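Local coordinates for crystal protein (Bacillus thuringiensis serovar dakota, PDB 2ZTB) that recognizes cancer cells and probably kills them by forming aerolysin-like beta-barrel pores in the membrane, at residues K63-N72 against F120-K130; T101-V112 against S147-K158. One frame throughout, in Å; residues are numbered along the deposited sequence.

Overall arrangement
Parasporin-2, here in its proteolytically activated form, is an elongated, mostly beta protein, and the two interactions follow one another along its length, with centres about 27 Å apart. Strand 96-116 is followed in the chain by the small hairpin 126-142 and then by strand 147-164. Interaction 2 pairs those two long strands, whereas interaction 1 packs the loop from Phe120 and the first hairpin strand against the start of strand 61-90. They touch where Ile128 CG1 meets Val112 CG2 at 4.2 Å, and Phe140 and Thr142 of the second hairpin strand also reach Val112. In aerolysin-type toxins a hairpin carried in this way is the probable membrane-inserting element, consistent with the arrangement here.

Interaction 1 of 2, residues K63-N72 against F120-K130; sequences KNVGTVQYVN and FKFTSKLSIKK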
loop_
_atom_site.group_PDB
_atom_site.type_symbol
_atom_site.label_atom_id
_atom_site.label_comp_id
_atom_site.label_asym_id
_atom_site.label_seq_id
_atom_site.Cartn_x
_atom_site.Cartn_y
_atom_site.Cartn_z
ATOM N N LYS A 63 -5.828 -11.461 14.445
ATOM C CA LYS A 63 -5.984 -11.185 13.025
ATOM C C LYS A 63 -4.607 -11.364 12.360
ATOM O O LYS A 63 -3.561 -11.110 12.975
ATOM C CB LYS A 63 -6.541 -9.773 12.804
ATOM C CG LYS A 63 -5.817 -8.647 13.550
ATOM C CD LYS A 63 -6.319 -7.293 13.045
ATOM C CE LYS A 63 -5.497 -6.138 13.562
ATOM N NZ LYS A 63 -5.659 -5.795 15.003
ATOM N N ASN A 64 -4.627 -11.839 11.116
ATOM C CA ASN A 64 -3.430 -12.241 10.393
ATOM C C ASN A 64 -3.513 -11.727 8.967
ATOM O O ASN A 64 -4.589 -11.706 8.381
ATOM C CB ASN A 64 -3.308 -13.770 10.314
ATOM C CG ASN A 64 -3.432 -14.461 11.667
ATOM O OD1 ASN A 64 -4.539 -14.730 12.153
ATOM N ND2 ASN A 64 -2.302 -14.773 12.263
ATOM N N VAL A 65 -2.365 -11.352 8.410
ATOM C CA VAL A 65 -2.236 -11.088 6.983
ATOM C C VAL A 65 -1.478 -12.276 6.405
ATOM O O VAL A 65 -0.465 -12.703 6.954
ATOM C CB VAL A 65 -1.494 -9.743 6.702
ATOM C CG1 VAL A 65 -1.420 -9.446 5.204
ATOM C CG2 VAL A 65 -2.169 -8.581 7.443
ATOM N N GLY A 66 -1.996 -12.844 5.325
ATOM C CA GLY A 66 -1.325 -13.961 4.672
ATOM C C GLY A 66 -0.307 -13.445 3.666
ATOM O O GLY A 66 0.093 -12.274 3.697
ATOM N N THR A 67 0.101 -14.324 2.762
ATOM C CA THR A 67 1.105 -14.011 1.767
ATOM C C THR A 67 0.501 -13.071 0.737
ATOM O O THR A 67 -0.598 -13.318 0.224
ATOM C CB THR A 67 1.619 -15.298 1.095
ATOM O OG1 THR A 67 1.921 -16.263 2.112
ATOM C CG2 THR A 67 2.868 -15.035 0.265
ATOM N N VAL A 68 1.235 -11.987 0.472
ATOM C CA VAL A 68 0.893 -10.985 -0.522
ATOM C C VAL A 68 1.097 -11.553 -1.923
ATOM O O VAL A 68 2.178 -12.047 -2.235
ATOM C CB VAL A 68 1.773 -9.709 -0.339
ATOM C CG1 VAL A 68 1.429 -8.635 -1.391
ATOM C CG2 VAL A 68 1.619 -9.140 1.075
ATOM N N GLN A 69 0.057 -11.507 -2.755
ATOM C CA GLN A 69 0.191 -11.894 -4.160
ATOM C C GLN A 69 0.124 -10.652 -5.025
ATOM O O GLN A 69 -0.736 -9.797 -4.818
ATOM C CB GLN A 69 -0.890 -12.888 -4.592
ATOM C CG GLN A 69 -1.143 -14.059 -3.620
ATOM C CD GLN A 69 -0.092 -15.165 -3.672
ATOM O OE1 GLN A 69 -0.069 -16.043 -2.804
ATOM N NE2 GLN A 69 0.769 -15.138 -4.687
ATOM N N TYR A 70 1.038 -10.556 -5.983
ATOM C CA TYR A 70 1.137 -9.403 -6.871
ATOM C C TYR A 70 0.614 -9.742 -8.259
ATOM O O TYR A 70 0.778 -10.863 -8.745
ATOM C CB TYR A 70 2.591 -8.944 -6.992
ATOM C CG TYR A 70 3.231 -8.491 -5.699
ATOM C CD1 TYR A 70 3.751 -9.418 -4.786
ATOM C CD2 TYR A 70 3.327 -7.137 -5.393
ATOM C CE1 TYR A 70 4.343 -9.001 -3.599
ATOM C CE2 TYR A 70 3.913 -6.710 -4.213
ATOM C CZ TYR A 70 4.420 -7.642 -3.327
ATOM O OH TYR A 70 5.014 -7.211 -2.170
ATOM N N VAL A 71 -0.023 -8.765 -8.894
ATOM C CA VAL A 71 -0.493 -8.905 -10.269
ATOM C C VAL A 71 -0.085 -7.650 -11.013
ATOM O O VAL A 71 -0.480 -6.549 -10.635
ATOM C CB VAL A 71 -2.036 -9.093 -10.359
ATOM C CG1 VAL A 71 -2.468 -9.327 -11.802
ATOM C CG2 VAL A 71 -2.495 -10.247 -9.488
ATOM N N ASN A 72 0.726 -7.829 -12.051
ATOM C CA ASN A 72 1.147 -6.750 -12.936
ATOM C C ASN A 72 -0.017 -6.083 -13.662
ATOM O O ASN A 72 -0.900 -6.755 -14.197
ATOM C CB ASN A 72 2.119 -7.286 -13.992
ATOM C CG ASN A 72 3.576 -7.214 -13.558
ATOM O OD1 ASN A 72 3.964 -6.359 -12.761
ATOM N ND2 ASN A 72 4.397 -8.109 -14.111
ATOM N N PHE A 120 -9.966 -3.187 8.846
ATOM C CA PHE A 120 -9.069 -3.672 9.874
ATOM C C PHE A 120 -8.079 -2.593 10.294
ATOM O O PHE A 120 -7.772 -1.685 9.515
ATOM C CB PHE A 120 -8.322 -4.910 9.383
ATOM C CG PHE A 120 -9.181 -6.140 9.305
ATOM C CD1 PHE A 120 -9.807 -6.487 8.114
ATOM C CD2 PHE A 120 -9.384 -6.931 10.434
ATOM C CE1 PHE A 120 -10.618 -7.634 8.045
ATOM C CE2 PHE A 120 -10.194 -8.074 10.382
ATOM C CZ PHE A 120 -10.804 -8.431 9.185
ATOM N N LYS A 121 -7.615 -2.672 11.536
ATOM C CA LYS A 121 -6.678 -1.684 12.062
ATOM C C LYS A 121 -5.382 -2.377 12.462
ATOM O O LYS A 121 -5.139 -2.614 13.630
ATOM C CB LYS A 121 -7.291 -0.936 13.259
ATOM C CG LYS A 121 -8.654 -0.308 12.981
ATOM C CD LYS A 121 -9.183 0.464 14.183
ATOM C CE LYS A 121 -10.490 1.163 13.858
ATOM N NZ LYS A 121 -11.564 0.162 13.557
ATOM N N PHE A 122 -4.571 -2.726 11.474
ATOM C CA PHE A 122 -3.243 -3.291 11.714
ATOM C C PHE A 122 -2.212 -2.252 12.084
ATOM O O PHE A 122 -2.155 -1.175 11.490
ATOM C CB PHE A 122 -2.757 -4.066 10.504
ATOM C CG PHE A 122 -3.482 -5.359 10.290
ATOM C CD1 PHE A 122 -4.587 -5.419 9.460
ATOM C CD2 PHE A 122 -3.045 -6.526 10.917
ATOM C CE1 PHE A 122 -5.247 -6.617 9.247
ATOM C CE2 PHE A 122 -3.705 -7.730 10.714
ATOM C CZ PHE A 122 -4.816 -7.773 9.881
ATOM N N THR A 123 -1.399 -2.616 13.070
ATOM C CA THR A 123 -0.356 -1.786 13.639
ATOM C C THR A 123 0.999 -2.113 13.003
ATOM O O THR A 123 1.825 -1.219 12.797
ATOM C CB THR A 123 -0.321 -1.981 15.183
ATOM O OG1 THR A 123 -1.275 -1.099 15.786
ATOM C CG2 THR A 123 1.054 -1.713 15.787
ATOM N N SER A 124 1.215 -3.386 12.676
ATOM C CA SER A 124 2.503 -3.796 12.112
ATOM C C SER A 124 2.661 -3.437 10.646
ATOM O O SER A 124 1.739 -3.582 9.851
ATOM C CB SER A 124 2.813 -5.280 12.360
ATOM O OG SER A 124 1.659 -6.056 12.592
ATOM N N LYS A 125 3.846 -2.955 10.304
ATOM C CA LYS A 125 4.131 -2.520 8.946
ATOM C C LYS A 125 4.055 -3.704 7.991
ATOM O O LYS A 125 4.389 -4.832 8.354
ATOM C CB LYS A 125 5.508 -1.869 8.881
ATOM C CG LYS A 125 5.699 -0.693 9.832
ATOM C CD LYS A 125 5.062 0.597 9.326
ATOM C CE LYS A 125 5.371 1.730 10.294
ATOM N NZ LYS A 125 5.270 3.072 9.666
ATOM N N LEU A 126 3.591 -3.439 6.778
ATOM C CA LEU A 126 3.533 -4.450 5.743
ATOM C C LEU A 126 4.716 -4.268 4.782
ATOM O O LEU A 126 4.974 -3.159 4.299
ATOM C CB LEU A 126 2.205 -4.344 4.999
ATOM C CG LEU A 126 1.967 -5.253 3.794
ATOM C CD1 LEU A 126 1.710 -6.669 4.247
ATOM C CD2 LEU A 126 0.810 -4.728 2.944
ATOM N N SER A 127 5.430 -5.355 4.514
ATOM C CA SER A 127 6.534 -5.331 3.563
ATOM C C SER A 127 6.036 -5.562 2.141
ATOM O O SER A 127 5.385 -6.577 1.847
ATOM C CB SER A 127 7.606 -6.345 3.940
ATOM O OG SER A 127 8.163 -6.031 5.205
ATOM N N ILE A 128 6.328 -4.586 1.284
ATOM C CA ILE A 128 5.980 -4.630 -0.130
ATOM C C ILE A 128 7.273 -4.507 -0.950
ATOM O O ILE A 128 8.059 -3.564 -0.780
ATOM C CB ILE A 128 4.924 -3.523 -0.512
ATOM C CG1 ILE A 128 3.570 -3.782 0.181
ATOM C CG2 ILE A 128 4.736 -3.407 -2.024
ATOM C CD1 ILE A 128 2.909 -5.147 -0.165
ATOM N N LYS A 129 7.496 -5.495 -1.812
ATOM C CA LYS A 129 8.647 -5.515 -2.700
ATOM C C LYS A 129 8.219 -5.914 -4.103
ATOM O O LYS A 129 7.553 -6.930 -4.290
ATOM C CB LYS A 129 9.702 -6.486 -2.180
ATOM C CG LYS A 129 10.458 -5.987 -0.954
ATOM C CD LYS A 129 11.165 -7.112 -0.204
ATOM C CE LYS A 129 12.509 -6.642 0.366
ATOM N NZ LYS A 129 13.359 -6.015 -0.692
ATOM N N LYS A 130 8.609 -5.114 -5.086
ATOM C CA LYS A 130 8.300 -5.404 -6.481
ATOM C C LYS A 130 9.467 -5.017 -7.383
ATOM O O LYS A 130 9.995 -3.906 -7.283
ATOM C CB LYS A 130 7.009 -4.678 -6.896
ATOM C CG LYS A 130 6.674 -4.704 -8.382
ATOM C CD LYS A 130 6.176 -6.059 -8.832
ATOM C CE LYS A 130 6.243 -6.166 -10.349
ATOM N NZ LYS A 130 5.511 -7.369 -10.835
HETATM O O HOH W 1 5.595 -9.041 -0.356
#
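The side chain of Lys63 runs antiparallel to that of Phe122 at the start of a contact that packs the hairpin 126-142 and the loop leading into it against strand 61-90; such a hairpin is consistent with the membrane-inserting hairpin of aerolysin-type toxins. A chi1 of 50° tucks CG of Lys63 between the two backbone arms, and its methylenes lie over one face of the Phe122 ring, CD 3.7 Å from the ring centroid. Its ammonium goes on to Glu6, Glu12 and the carbonyl of Tyr7. Val65 closes the opposite face of the same ring through CG2, 3.9 Å from the centroid in a second CH-pi contact, which clamps Phe122 between two aliphatic groups. Farther along, the branches of Val68 divide the apolar work: CG2 meets Leu126 CD1 at 4.0 Å, CG1 meets Ile128 CD1 at the same distance, and CG1 also sits over a face of the Tyr70 ring. Tyr70 OH accepts the backbone N-H of Lys129 at 3.0 Å, with an angle of 157° at the hydrogen. A water in the ring plane lies 2.6 Å from that OH. At Asn72, OD1 accepts a hydrogen bond from Lys130 NZ at 2.7 Å, the ammonium standing 42° out of the carbonyl plane.

Interaction 2 of 2, residues T101-V112 against S147-K158; sequences TITGSFTNTSTV and SETTTETITVSK. With EDO (1,2-ethanediol), chain F; EDO (1,2-ethanediol), chain G.
Strands 101-112 and 147-158 form a long, twisted antiparallel pair of the elongated beta domain, in regular register from Ile102 opposite Lys158 to Val112 opposite Glu148. Six hydrogen-bonded pairs supply twelve backbone bonds; the Asn108-Glu152 pair is the least even, since Asn108 N reaches Glu152 O at 2.8 Å but bent to 140°, and Glu152 N stands 3.2 Å from Asn108 O.

One face is wholly serine and threonine in the paired positions. There two hydroxyl-hydroxyl hydrogen bonds cross the non-hydrogen-bonded pairs, Thr103 OG1 with Ser157 OG and Thr111 OG1 with Thr149 OG1, each 2.8 Å long and with either partner a possible donor. Thr111 and Thr149 both set OG1 on the backbone N side (chi1 -59° in each), which turns the hydroxyls toward one another. Methyls fill in between, as where Thr109 CG2 meets Thr151 CG2 at 3.9 Å.

The other face is mixed, and its Ile102, Phe106 and Val112 pack on neighbouring strands. Phe106 CB rests on Ile154 CG2 at 3.6 Å, and the Phe106 side chain also touches Leu83 and Ile178. Beside them Asn108 OD1 is buried by the pairing and has no partner in the model. Two ethanediol molecules, probably from the crystallisation liquor, bind at this pair, one accepting Thr103 N at 3.0 Å.

Long, Ser/Thr-rich antiparallel strands joined through a short hairpin are consistent with the pore-forming domain of aerolysin-type toxins.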
loop_
_atom_site.group_PDB
_atom_site.type_symbol
_atom_site.label_atom_id
_atom_site.label_comp_id
_atom_site.label_asym_id
_atom_site.label_seq_id
_atom_site.Cartn_x
_atom_site.Cartn_y
_atom_site.Cartn_z
ATOM N N THR A 101 26.618 21.111 -24.196
ATOM C CA THR A 101 26.063 20.140 -23.288
ATOM C C THR A 101 24.657 20.589 -22.881
ATOM O O THR A 101 24.462 21.711 -22.439
ATOM C CB THR A 101 26.965 19.949 -22.043
ATOM O OG1 THR A 101 28.247 19.450 -22.454
ATOM C CG2 THR A 101 26.336 18.967 -21.064
ATOM N N ILE A 102 23.684 19.705 -23.071
ATOM C CA ILE A 102 22.309 19.943 -22.667
ATOM C C ILE A 102 21.999 19.019 -21.459
ATOM O O ILE A 102 22.347 17.843 -21.469
ATOM C CB ILE A 102 21.304 19.797 -23.889
ATOM C CG1 ILE A 102 19.867 20.132 -23.471
ATOM C CG2 ILE A 102 21.305 18.376 -24.495
ATOM C CD1 ILE A 102 18.956 20.600 -24.638
ATOM N N THR A 103 21.383 19.580 -20.418
ATOM C CA THR A 103 21.182 18.907 -19.144
ATOM C C THR A 103 19.734 19.014 -18.705
ATOM O O THR A 103 19.133 20.081 -18.785
ATOM C CB THR A 103 22.108 19.482 -18.029
ATOM O OG1 THR A 103 23.462 19.497 -18.484
ATOM C CG2 THR A 103 22.047 18.627 -16.759
ATOM N N GLY A 104 19.177 17.884 -18.259
ATOM C CA GLY A 104 17.852 17.831 -17.657
ATOM C C GLY A 104 17.874 16.990 -16.391
ATOM O O GLY A 104 18.790 16.198 -16.175
ATOM N N SER A 105 16.875 17.184 -15.527
ATOM C CA SER A 105 16.640 16.241 -14.441
ATOM C C SER A 105 15.189 15.847 -14.294
ATOM O O SER A 105 14.273 16.611 -14.602
ATOM C CB SER A 105 17.219 16.699 -13.104
ATOM O OG SER A 105 16.740 17.966 -12.749
ATOM N N PHE A 106 15.009 14.620 -13.833
ATOM C CA PHE A 106 13.722 14.009 -13.710
ATOM C C PHE A 106 13.698 13.390 -12.322
ATOM O O PHE A 106 14.684 12.791 -11.887
ATOM C CB PHE A 106 13.586 12.937 -14.788
ATOM C CG PHE A 106 12.221 12.322 -14.882
ATOM C CD1 PHE A 106 11.300 12.805 -15.785
ATOM C CD2 PHE A 106 11.881 11.229 -14.090
ATOM C CE1 PHE A 106 10.067 12.223 -15.892
ATOM C CE2 PHE A 106 10.645 10.638 -14.195
ATOM C CZ PHE A 106 9.739 11.131 -15.089
ATOM N N THR A 107 12.588 13.568 -11.618
ATOM C CA THR A 107 12.436 12.989 -10.303
ATOM C C THR A 107 11.545 11.750 -10.405
ATOM O O THR A 107 10.341 11.852 -10.703
ATOM C CB THR A 107 11.919 14.032 -9.289
ATOM O OG1 THR A 107 12.856 15.106 -9.233
ATOM C CG2 THR A 107 11.775 13.431 -7.902
ATOM N N ASN A 108 12.167 10.584 -10.207
ATOM C CA ASN A 108 11.457 9.306 -10.214
ATOM C C ASN A 108 10.644 9.207 -8.946
ATOM O O ASN A 108 11.119 9.600 -7.886
ATOM C CB ASN A 108 12.430 8.110 -10.252
ATOM C CG ASN A 108 13.288 8.064 -11.507
ATOM O OD1 ASN A 108 12.958 8.626 -12.558
ATOM N ND2 ASN A 108 14.395 7.357 -11.406
ATOM N N THR A 109 9.419 8.698 -9.048
ATOM C CA THR A 109 8.630 8.404 -7.845
ATOM C C THR A 109 8.271 6.926 -7.746
ATOM O O THR A 109 8.010 6.262 -8.759
ATOM C CB THR A 109 7.341 9.259 -7.751
ATOM O OG1 THR A 109 6.563 9.093 -8.939
ATOM C CG2 THR A 109 7.670 10.732 -7.566
ATOM N N SER A 110 8.268 6.427 -6.514
ATOM C CA SER A 110 7.722 5.102 -6.183
ATOM C C SER A 110 6.644 5.278 -5.132
ATOM O O SER A 110 6.908 5.842 -4.076
ATOM C CB SER A 110 8.805 4.181 -5.624
ATOM O OG SER A 110 9.955 4.198 -6.445
ATOM N N THR A 111 5.437 4.803 -5.431
ATOM C CA THR A 111 4.278 4.981 -4.551
ATOM C C THR A 111 3.686 3.627 -4.098
ATOM O O THR A 111 3.492 2.724 -4.914
ATOM C CB THR A 111 3.219 5.868 -5.230
ATOM O OG1 THR A 111 3.808 7.139 -5.545
ATOM C CG2 THR A 111 1.967 6.094 -4.323
ATOM N N VAL A 112 3.448 3.475 -2.793
ATOM C CA VAL A 112 2.633 2.354 -2.271
ATOM C C VAL A 112 1.297 2.885 -1.696
ATOM O O VAL A 112 1.225 4.001 -1.164
ATOM C CB VAL A 112 3.424 1.476 -1.240
ATOM C CG1 VAL A 112 3.640 2.219 0.084
ATOM C CG2 VAL A 112 2.747 0.114 -1.012
ATOM N N SER A 147 -0.858 5.737 2.224
ATOM C CA SER A 147 -0.098 5.917 0.985
ATOM C C SER A 147 1.239 6.569 1.279
ATOM O O SER A 147 1.316 7.463 2.109
ATOM C CB SER A 147 -0.878 6.778 -0.029
ATOM O OG SER A 147 -2.111 6.156 -0.361
ATOM N N GLU A 148 2.285 6.121 0.582
ATOM C CA GLU A 148 3.631 6.705 0.685
ATOM C C GLU A 148 4.267 6.783 -0.685
ATOM O O GLU A 148 4.167 5.831 -1.461
ATOM C CB GLU A 148 4.560 5.826 1.518
ATOM C CG GLU A 148 4.205 5.628 2.952
ATOM C CD GLU A 148 5.128 4.633 3.615
ATOM O OE1 GLU A 148 6.332 4.921 3.737
ATOM O OE2 GLU A 148 4.651 3.560 4.004
ATOM N N THR A 149 4.978 7.884 -0.930
ATOM C CA THR A 149 5.810 8.062 -2.117
ATOM C C THR A 149 7.252 8.368 -1.701
ATOM O O THR A 149 7.484 9.222 -0.847
ATOM C CB THR A 149 5.258 9.224 -3.008
ATOM O OG1 THR A 149 3.917 8.915 -3.384
ATOM C CG2 THR A 149 6.090 9.429 -4.267
ATOM N N THR A 150 8.210 7.662 -2.297
ATOM C CA THR A 150 9.633 8.000 -2.146
ATOM C C THR A 150 10.182 8.504 -3.481
ATOM O O THR A 150 9.637 8.200 -4.535
ATOM C CB THR A 150 10.472 6.806 -1.620
ATOM O OG1 THR A 150 10.224 5.639 -2.423
ATOM C CG2 THR A 150 10.116 6.494 -0.150
ATOM N N THR A 151 11.240 9.307 -3.439
ATOM C CA THR A 151 11.769 9.902 -4.662
ATOM C C THR A 151 13.267 9.627 -4.830
ATOM O O THR A 151 13.975 9.389 -3.844
ATOM C CB THR A 151 11.489 11.439 -4.726
ATOM O OG1 THR A 151 12.163 12.113 -3.654
ATOM C CG2 THR A 151 9.989 11.727 -4.624
ATOM N N GLU A 152 13.719 9.636 -6.086
ATOM C CA GLU A 152 15.143 9.641 -6.439
ATOM C C GLU A 152 15.336 10.538 -7.671
ATOM O O GLU A 152 14.469 10.606 -8.528
ATOM C CB GLU A 152 15.685 8.221 -6.708
ATOM C CG GLU A 152 15.609 7.174 -5.536
ATOM C CD GLU A 152 16.406 7.514 -4.238
ATOM O OE1 GLU A 152 17.035 8.593 -4.116
ATOM O OE2 GLU A 152 16.377 6.671 -3.298
ATOM N N THR A 153 16.471 11.221 -7.757
ATOM C CA THR A 153 16.734 12.183 -8.832
ATOM C C THR A 153 17.660 11.614 -9.924
ATOM O O THR A 153 18.739 11.120 -9.596
ATOM C CB THR A 153 17.452 13.423 -8.250
ATOM O OG1 THR A 153 16.891 13.758 -6.972
ATOM C CG2 THR A 153 17.378 14.619 -9.213
ATOM N N ILE A 154 17.250 11.695 -11.196
ATOM C CA ILE A 154 18.132 11.374 -12.330
ATOM C C ILE A 154 18.488 12.637 -13.092
ATOM O O ILE A 154 17.595 13.322 -13.585
ATOM C CB ILE A 154 17.574 10.276 -13.326
ATOM C CG1 ILE A 154 18.559 10.018 -14.487
ATOM C CG2 ILE A 154 16.285 10.683 -13.974
ATOM C CD1 ILE A 154 18.346 8.663 -15.262
ATOM N N THR A 155 19.786 12.945 -13.158
ATOM C CA THR A 155 20.310 14.050 -13.957
ATOM C C THR A 155 20.961 13.445 -15.202
ATOM O O THR A 155 21.783 12.528 -15.098
ATOM C CB THR A 155 21.352 14.905 -13.161
ATOM O OG1 THR A 155 20.751 15.374 -11.952
ATOM C CG2 THR A 155 21.772 16.097 -13.928
ATOM N N VAL A 156 20.583 13.953 -16.372
ATOM C CA VAL A 156 21.123 13.464 -17.639
ATOM C C VAL A 156 21.698 14.620 -18.451
ATOM O O VAL A 156 20.979 15.566 -18.784
ATOM C CB VAL A 156 20.047 12.680 -18.484
ATOM C CG1 VAL A 156 20.611 12.239 -19.836
ATOM C CG2 VAL A 156 19.529 11.481 -17.728
ATOM N N SER A 157 22.998 14.545 -18.735
ATOM C CA SER A 157 23.663 15.470 -19.638
ATOM C C SER A 157 24.050 14.778 -20.937
ATOM O O SER A 157 24.454 13.619 -20.932
ATOM C CB SER A 157 24.942 16.022 -19.002
ATOM O OG SER A 157 24.631 16.963 -17.998
ATOM N N LYS A 158 23.944 15.506 -22.043
ATOM C CA LYS A 158 24.386 15.017 -23.335
ATOM C C LYS A 158 25.152 16.098 -24.070
ATOM O O LYS A 158 24.689 17.235 -24.175
ATOM C CB LYS A 158 23.207 14.485 -24.165
ATOM C CG LYS A 158 22.581 13.208 -23.584
ATOM C CD LYS A 158 21.715 12.425 -24.562
ATOM C CE LYS A 158 22.542 11.792 -25.677
ATOM N NZ LYS A 158 21.667 11.293 -26.784
HETATM C C1 EDO F . 25.566 15.871 -14.815
HETATM O O1 EDO F . 24.511 16.076 -15.767
HETATM C C2 EDO F . 25.406 14.460 -14.272
HETATM O O2 EDO F . 24.477 13.789 -15.131
HETATM C C1 EDO G . 21.219 23.416 -19.648
HETATM O O1 EDO G . 20.630 22.482 -20.565
HETATM C C2 EDO G . 20.111 24.164 -18.913
HETATM O O2 EDO G . 20.610 24.804 -17.728
#